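Local coordinates for serine acetyltransferase (Entamoeba histolytica, PDB 3Q1X), which probably catalyses the O-acetylation of L-serine in cysteine biosynthesis, as a left-handed beta-helix acetyltransferase of the hexapeptide-repeat family, at residues D21-K26 with P118-I123; I44-F49 with P128-V133; T105-A110 with L122-Y127. All coordinates share one frame; numbering follows the deposited sequence.

In the fold
From the N terminus, the chain runs through helix 2-18 into the loop that holds residues 21-26; interaction 1 pins this loop to helix 120-126 and closes a span of 91 residues. Residues 44-49 follow, at the junction of helices 36-45 and 47-50, and interaction 2 carries them to helix 128-144, closing 78 residues. Because the partners alternate along the chain, interactions 1 and 2 cross. Interaction 3 is local, closing 11 residues: it folds helix 120-126 back against helix 82-113 and nests inside the loop closed by interaction 2. All three belong to the helical part that precedes the left-handed beta-helix, and Leu107 of interaction 3 touches residues of both the others.

Interaction 1. Residues D21-K26 with P118-I123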
# COMPACT_ATOMS: atom_id res chain seq x y z
N ASP A 21 13.43 -12.68 -27.92
CA ASP A 21 11.97 -12.78 -28.10
C ASP A 21 11.16 -12.69 -26.80
O ASP A 21 10.02 -12.21 -26.82
CB ASP A 21 11.61 -14.06 -28.87
CG ASP A 21 12.66 -14.39 -29.91
OD1 ASP A 21 12.56 -13.88 -31.05
OD2 ASP A 21 13.62 -15.12 -29.56
N ALA A 22 11.76 -13.13 -25.70
CA ALA A 22 11.15 -13.07 -24.37
C ALA A 22 10.81 -11.64 -23.94
O ALA A 22 9.95 -11.43 -23.07
CB ALA A 22 12.05 -13.73 -23.35
N PHE A 23 11.48 -10.66 -24.55
CA PHE A 23 11.26 -9.25 -24.25
C PHE A 23 10.31 -8.62 -25.28
O PHE A 23 10.12 -7.41 -25.31
CB PHE A 23 12.59 -8.49 -24.21
CG PHE A 23 13.54 -9.02 -23.17
CD1 PHE A 23 13.46 -8.58 -21.84
CD2 PHE A 23 14.53 -9.95 -23.51
CE1 PHE A 23 14.33 -9.07 -20.88
CE2 PHE A 23 15.40 -10.44 -22.54
CZ PHE A 23 15.31 -10.00 -21.22
N HIS A 24 9.70 -9.47 -26.10
CA HIS A 24 8.78 -9.02 -27.14
C HIS A 24 7.42 -9.71 -27.02
O HIS A 24 7.30 -10.78 -26.41
CB HIS A 24 9.37 -9.28 -28.53
CG HIS A 24 10.46 -8.33 -28.93
ND1 HIS A 24 10.29 -6.96 -28.97
CD2 HIS A 24 11.73 -8.56 -29.35
CE1 HIS A 24 11.41 -6.39 -29.38
NE2 HIS A 24 12.30 -7.34 -29.61
N SER A 25 6.41 -9.09 -27.62
CA SER A 25 5.09 -9.69 -27.75
C SER A 25 4.32 -9.09 -28.93
O SER A 25 4.45 -7.90 -29.22
CB SER A 25 4.28 -9.48 -26.47
OG SER A 25 3.08 -10.22 -26.51
N LYS A 26 3.53 -9.93 -29.59
CA LYS A 26 2.59 -9.48 -30.63
C LYS A 26 1.21 -9.18 -30.05
O LYS A 26 0.30 -8.74 -30.77
CB LYS A 26 2.44 -10.55 -31.72
CG LYS A 26 3.72 -10.95 -32.44
CD LYS A 26 3.46 -12.13 -33.34
CE LYS A 26 4.71 -12.59 -34.06
NZ LYS A 26 4.37 -13.47 -35.22
N PRO A 118 5.11 -17.09 -14.94
CA PRO A 118 4.94 -17.91 -16.16
C PRO A 118 5.80 -17.46 -17.36
O PRO A 118 6.03 -18.25 -18.29
CB PRO A 118 3.46 -17.72 -16.48
CG PRO A 118 3.14 -16.35 -15.96
CD PRO A 118 3.95 -16.21 -14.70
N GLY A 119 6.24 -16.20 -17.34
CA GLY A 119 7.08 -15.62 -18.40
C GLY A 119 7.37 -14.16 -18.09
O GLY A 119 6.73 -13.58 -17.21
N LEU A 120 8.33 -13.57 -18.79
CA LEU A 120 8.72 -12.18 -18.55
C LEU A 120 7.56 -11.22 -18.74
O LEU A 120 7.46 -10.23 -18.02
CB LEU A 120 9.93 -11.76 -19.41
CG LEU A 120 11.25 -12.50 -19.18
CD1 LEU A 120 12.41 -11.76 -19.80
CD2 LEU A 120 11.53 -12.72 -17.71
N SER A 121 6.69 -11.52 -19.70
CA SER A 121 5.55 -10.66 -20.00
C SER A 121 4.71 -10.29 -18.77
O SER A 121 4.27 -9.16 -18.67
CB SER A 121 4.65 -11.21 -21.12
OG SER A 121 3.88 -12.31 -20.71
N LEU A 122 4.49 -11.23 -17.84
CA LEU A 122 3.67 -10.95 -16.64
C LEU A 122 4.41 -10.09 -15.62
O LEU A 122 3.80 -9.27 -14.92
CB LEU A 122 3.18 -12.24 -15.98
CG LEU A 122 2.06 -12.00 -14.96
CD1 LEU A 122 0.82 -11.40 -15.65
CD2 LEU A 122 1.71 -13.28 -14.25
N ILE A 123 5.72 -10.30 -15.53
CA ILE A 123 6.58 -9.50 -14.67
C ILE A 123 6.60 -8.05 -15.13
O ILE A 123 6.40 -7.13 -14.33
CB ILE A 123 8.01 -10.10 -14.61
CG1 ILE A 123 7.94 -11.59 -14.24
CG2 ILE A 123 8.87 -9.33 -13.60
CD1 ILE A 123 9.29 -12.30 -14.16
O HOH W 1 7.60 -12.84 -22.30
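Leu120 reaches from the N-terminal part of helix 120-126 to Ala22 and Phe23, in the helical N-terminal part of a serine acetyltransferase whose later chain forms the left-handed beta-helix. Residues 21-23 make a short 3-10 turn, closed by His24 N bonding to Asp21 O. One branch of Leu120 does most of the work. Its CD1 methyl sits over a face of the Phe23 ring, 3.9 Å from the ring centroid and 27° off the normal, a CH-pi contact displaced toward the rim where CE1 and CZ lie. The Phe23 CB starts out away from the helix, yet with CG beside the backbone N (chi1 -60°) the ring swings back to meet that methyl. The same ring has a cation-pi partner in Lys104, so a flat aromatic group serves two quite different neighbours. The small side chain of Ala22 is consistent with the close approach here, Ala22 CA to Leu120 CA 6.4 Å: its CB lies 4.1 Å from Leu120 CD1, while Leu120 CB comes to 3.7 Å from Ala22 O. That carbonyl oxygen also accepts a hydrogen bond from a water at 2.8 Å, and the same water takes a weak one from Ser121 N at 3.1 Å.

Interaction 2. Residues I44-F49 with P128-V133; sequences IFFPDF and PGFQAV
Phe46 and Phe130 reach for each other from opposite directions, and this single aromatic pair makes the whole contact. The tight part is small: Phe46 CE2 lies 3.5 Å from Phe130 CZ and 3.7 Å from Phe130 CE2, and Phe46 CZ is also near Phe130 CZ. Phe46 CE2 lies at the edge of the Phe130 ring, in its plane. As whole groups the two rings meet obliquely, planes at 57° and centroids 5.7 Å apart. On the helix side, Phe130 holds CG anti to the backbone N (chi1 -171°), which sends its ring out across the gap toward Phe46.

Phe46 is the first residue to leave helical geometry after helix 36-45, and the chain passes there into the short, weakly bonded helical turn 47-50. The contact thus joins this helix break to the first turns of helix 128-144, within the N-terminal helical domain of this hexapeptide-repeat enzyme. Long, flat phenylalanines suit a place where the two backbones stay well apart.

Beyond the ring rims the segments do not touch; other side chains of the core lie between them. This loose side does not face solvent either, since all residues of both segments are buried. Leu107 touches both rings, Ile124 lies against Phe46, and Ile123 against Phe130. Farther out, each segment turns its polar groups to other partners. Asp48 OD1 bonds to Tyr16 OH, and Asp48 OD2 accepts from His24 ND1 and Ser25 N. On the other segment, Gln131 OE1 bonds to Arg42 NH1 while Gln131 NE2 donates to the carbonyl oxygens of Ile124 and Tyr127.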
# COMPACT_ATOMS: atom_id res chain seq x y z
N ILE A 44 8.33 3.40 -22.94
CA ILE A 44 9.68 3.64 -23.47
C ILE A 44 10.55 2.39 -23.46
O ILE A 44 11.19 2.06 -24.46
CB ILE A 44 10.37 4.78 -22.67
CG1 ILE A 44 9.58 6.09 -22.81
CG2 ILE A 44 11.83 4.94 -23.10
CD1 ILE A 44 9.96 7.17 -21.80
N PHE A 45 10.57 1.69 -22.32
CA PHE A 45 11.42 0.51 -22.15
C PHE A 45 10.83 -0.78 -22.70
O PHE A 45 11.57 -1.62 -23.19
CB PHE A 45 11.80 0.31 -20.68
CG PHE A 45 12.78 1.32 -20.15
CD1 PHE A 45 13.92 1.68 -20.88
CD2 PHE A 45 12.58 1.90 -18.90
CE1 PHE A 45 14.83 2.62 -20.37
CE2 PHE A 45 13.49 2.82 -18.38
CZ PHE A 45 14.61 3.18 -19.12
N PHE A 46 9.51 -0.94 -22.58
CA PHE A 46 8.84 -2.17 -23.04
C PHE A 46 7.56 -1.88 -23.83
O PHE A 46 6.45 -2.24 -23.39
CB PHE A 46 8.57 -3.09 -21.84
CG PHE A 46 9.80 -3.36 -21.00
CD1 PHE A 46 10.74 -4.29 -21.42
CD2 PHE A 46 10.01 -2.67 -19.82
CE1 PHE A 46 11.89 -4.53 -20.67
CE2 PHE A 46 11.16 -2.90 -19.05
CZ PHE A 46 12.10 -3.83 -19.47
N PRO A 47 7.70 -1.23 -25.00
CA PRO A 47 6.54 -0.79 -25.78
C PRO A 47 5.57 -1.90 -26.20
O PRO A 47 4.38 -1.64 -26.32
CB PRO A 47 7.16 -0.15 -27.02
CG PRO A 47 8.56 -0.66 -27.08
CD PRO A 47 8.96 -0.84 -25.66
N ASP A 48 6.07 -3.12 -26.42
CA ASP A 48 5.22 -4.25 -26.84
C ASP A 48 4.13 -4.57 -25.83
O ASP A 48 3.11 -5.18 -26.16
CB ASP A 48 6.06 -5.52 -27.04
CG ASP A 48 6.77 -5.55 -28.37
OD1 ASP A 48 6.48 -4.70 -29.24
OD2 ASP A 48 7.62 -6.44 -28.53
N PHE A 49 4.36 -4.17 -24.59
CA PHE A 49 3.49 -4.57 -23.50
C PHE A 49 2.56 -3.46 -23.07
O PHE A 49 1.61 -3.69 -22.32
CB PHE A 49 4.33 -5.08 -22.33
CG PHE A 49 5.25 -6.20 -22.71
CD1 PHE A 49 4.79 -7.51 -22.76
CD2 PHE A 49 6.58 -5.94 -23.06
CE1 PHE A 49 5.64 -8.54 -23.14
CE2 PHE A 49 7.43 -6.97 -23.44
CZ PHE A 49 6.96 -8.27 -23.47
N PRO A 128 5.04 -5.86 -8.91
CA PRO A 128 5.24 -4.56 -8.26
C PRO A 128 6.71 -4.22 -7.97
O PRO A 128 7.11 -3.06 -8.09
CB PRO A 128 4.43 -4.69 -6.95
CG PRO A 128 4.35 -6.16 -6.69
CD PRO A 128 4.35 -6.83 -8.04
N GLY A 129 7.50 -5.23 -7.57
CA GLY A 129 8.95 -5.05 -7.43
C GLY A 129 9.57 -4.49 -8.71
O GLY A 129 10.45 -3.64 -8.64
N PHE A 130 9.08 -4.95 -9.86
CA PHE A 130 9.62 -4.49 -11.14
C PHE A 130 9.16 -3.07 -11.52
O PHE A 130 9.95 -2.28 -12.01
CB PHE A 130 9.36 -5.48 -12.27
CG PHE A 130 10.09 -5.13 -13.53
CD1 PHE A 130 11.48 -5.20 -13.58
CD2 PHE A 130 9.40 -4.67 -14.65
CE1 PHE A 130 12.17 -4.85 -14.74
CE2 PHE A 130 10.08 -4.33 -15.82
CZ PHE A 130 11.46 -4.40 -15.86
N GLN A 131 7.90 -2.75 -11.23
CA GLN A 131 7.40 -1.39 -11.45
C GLN A 131 8.22 -0.38 -10.64
O GLN A 131 8.61 0.68 -11.13
CB GLN A 131 5.92 -1.27 -11.10
CG GLN A 131 5.04 -2.38 -11.68
CD GLN A 131 5.22 -2.54 -13.19
OE1 GLN A 131 5.15 -1.57 -13.94
NE2 GLN A 131 5.46 -3.77 -13.63
N ALA A 132 8.52 -0.76 -9.40
CA ALA A 132 9.28 0.07 -8.48
C ALA A 132 10.70 0.30 -9.01
O ALA A 132 11.18 1.43 -9.03
CB ALA A 132 9.34 -0.59 -7.12
N VAL A 133 11.35 -0.78 -9.44
CA VAL A 133 12.74 -0.68 -9.90
C VAL A 133 12.89 0.15 -11.17
O VAL A 133 13.88 0.87 -11.30
CB VAL A 133 13.45 -2.07 -10.01
CG1 VAL A 133 13.54 -2.74 -8.65
CG2 VAL A 133 12.79 -2.97 -11.01

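Interaction 3. Residues T105-A110 with L122-Y127; sequences TDLIAA and LIIRCY
Ile123 projects from helix 120-126 toward helix 82-113 and meets Leu107 and Ala110, which stand one helical turn apart. At Ala110 the surface is low, with just one methyl above the helix, and the bulkier Ile123 fills that hollow: CD1 lies 3.7 Å from Ala110 CB, and the branch methyl CG2 is close behind at 3.8 Å. Leu107 is the answering bump. Its CD2 drops between two neighbours on the facing helix, 3.6 Å from Ile123 CG2 and equally close to Ile124 CG1. Leu107 and Ile123 run antiparallel alongside one another, while Ile124 lies nearly perpendicular to Leu107, with Leu107 CD1 3.9 Å from Ile124 CD1.

Beta-branching helps Ile123 meet two residues at once: CG2 stands anti to the backbone N while CG1, beside it (chi1 -52°), carries CD1 out over Ala110. The segment axes approach to 10.6 Å at 113°, a steeply crossed helix pair joined by a short connection. Phe49 and Phe50, from the short helix 47-50, pack on Ile124 and extend the apolar cluster.

The side chains that meet are all aliphatic and buried, so cohesion here rests on dispersion and the exclusion of water, and the fit depends on shape instead of directional bonds.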
# COMPACT_ATOMS: atom_id res chain seq x y z
N THR A 105 18.22 -7.34 -17.00
CA THR A 105 18.81 -8.25 -16.00
C THR A 105 17.91 -8.41 -14.77
O THR A 105 17.78 -9.52 -14.23
CB THR A 105 20.24 -7.84 -15.55
OG1 THR A 105 20.19 -6.69 -14.71
CG2 THR A 105 21.17 -7.59 -16.75
N ASP A 106 17.29 -7.32 -14.33
CA ASP A 106 16.31 -7.40 -13.23
C ASP A 106 15.16 -8.35 -13.56
O ASP A 106 14.68 -9.11 -12.70
CB ASP A 106 15.76 -6.00 -12.90
CG ASP A 106 16.86 -5.01 -12.53
OD1 ASP A 106 17.86 -5.40 -11.89
OD2 ASP A 106 16.72 -3.83 -12.89
N LEU A 107 14.70 -8.32 -14.81
CA LEU A 107 13.65 -9.24 -15.26
C LEU A 107 14.10 -10.69 -15.23
O LEU A 107 13.38 -11.55 -14.73
CB LEU A 107 13.15 -8.86 -16.65
CG LEU A 107 12.31 -7.61 -16.77
CD1 LEU A 107 12.22 -7.23 -18.22
CD2 LEU A 107 10.90 -7.81 -16.19
N ILE A 108 15.29 -10.94 -15.76
CA ILE A 108 15.91 -12.26 -15.70
C ILE A 108 15.96 -12.78 -14.26
O ILE A 108 15.57 -13.92 -13.99
CB ILE A 108 17.33 -12.23 -16.31
CG1 ILE A 108 17.22 -11.94 -17.81
CG2 ILE A 108 18.05 -13.56 -16.06
CD1 ILE A 108 18.52 -11.51 -18.47
N ALA A 109 16.39 -11.91 -13.34
CA ALA A 109 16.46 -12.24 -11.92
C ALA A 109 15.08 -12.54 -11.33
O ALA A 109 14.92 -13.46 -10.53
CB ALA A 109 17.13 -11.11 -11.14
N ALA A 110 14.08 -11.75 -11.73
CA ALA A 110 12.71 -11.94 -11.27
C ALA A 110 12.18 -13.31 -11.69
O ALA A 110 11.67 -14.07 -10.87
CB ALA A 110 11.81 -10.84 -11.80
N LEU A 122 4.49 -11.23 -17.84
CA LEU A 122 3.67 -10.95 -16.64
C LEU A 122 4.41 -10.09 -15.62
O LEU A 122 3.80 -9.27 -14.92
CB LEU A 122 3.18 -12.24 -15.98
CG LEU A 122 2.06 -12.00 -14.96
CD1 LEU A 122 0.82 -11.40 -15.65
CD2 LEU A 122 1.71 -13.28 -14.25
N ILE A 123 5.72 -10.30 -15.53
CA ILE A 123 6.58 -9.50 -14.67
C ILE A 123 6.60 -8.05 -15.13
O ILE A 123 6.40 -7.13 -14.33
CB ILE A 123 8.01 -10.10 -14.61
CG1 ILE A 123 7.94 -11.59 -14.24
CG2 ILE A 123 8.87 -9.33 -13.60
CD1 ILE A 123 9.29 -12.30 -14.16
N ILE A 124 6.80 -7.88 -16.43
CA ILE A 124 6.76 -6.59 -17.09
C ILE A 124 5.42 -5.89 -16.88
O ILE A 124 5.38 -4.72 -16.54
CB ILE A 124 7.05 -6.73 -18.60
CG1 ILE A 124 8.49 -7.23 -18.78
CG2 ILE A 124 6.74 -5.41 -19.34
CD1 ILE A 124 8.90 -7.58 -20.19
N ARG A 125 4.33 -6.64 -17.06
CA ARG A 125 3.00 -6.05 -17.00
C ARG A 125 2.58 -5.63 -15.60
O ARG A 125 1.93 -4.60 -15.45
CB ARG A 125 1.97 -7.01 -17.59
CG ARG A 125 2.00 -7.12 -19.10
CD ARG A 125 1.32 -5.94 -19.76
NE ARG A 125 -0.07 -5.84 -19.34
CZ ARG A 125 -0.87 -4.81 -19.61
NH1 ARG A 125 -0.41 -3.76 -20.29
NH2 ARG A 125 -2.13 -4.83 -19.18
N CYS A 126 2.93 -6.40 -14.58
CA CYS A 126 2.28 -6.19 -13.28
C CYS A 126 3.05 -6.55 -12.02
O CYS A 126 2.50 -6.42 -10.94
CB CYS A 126 0.93 -6.92 -13.25
SG CYS A 126 1.08 -8.69 -12.98
N TYR A 127 4.29 -7.01 -12.12
CA TYR A 127 5.04 -7.33 -10.89
C TYR A 127 5.47 -6.04 -10.18
O TYR A 127 6.16 -5.22 -10.78
CB TYR A 127 6.26 -8.21 -11.18
CG TYR A 127 6.00 -9.71 -11.08
CD1 TYR A 127 6.88 -10.53 -10.38
CD2 TYR A 127 4.87 -10.30 -11.67
CE1 TYR A 127 6.67 -11.89 -10.27
CE2 TYR A 127 4.65 -11.68 -11.57
CZ TYR A 127 5.55 -12.47 -10.85
OH TYR A 127 5.35 -13.83 -10.74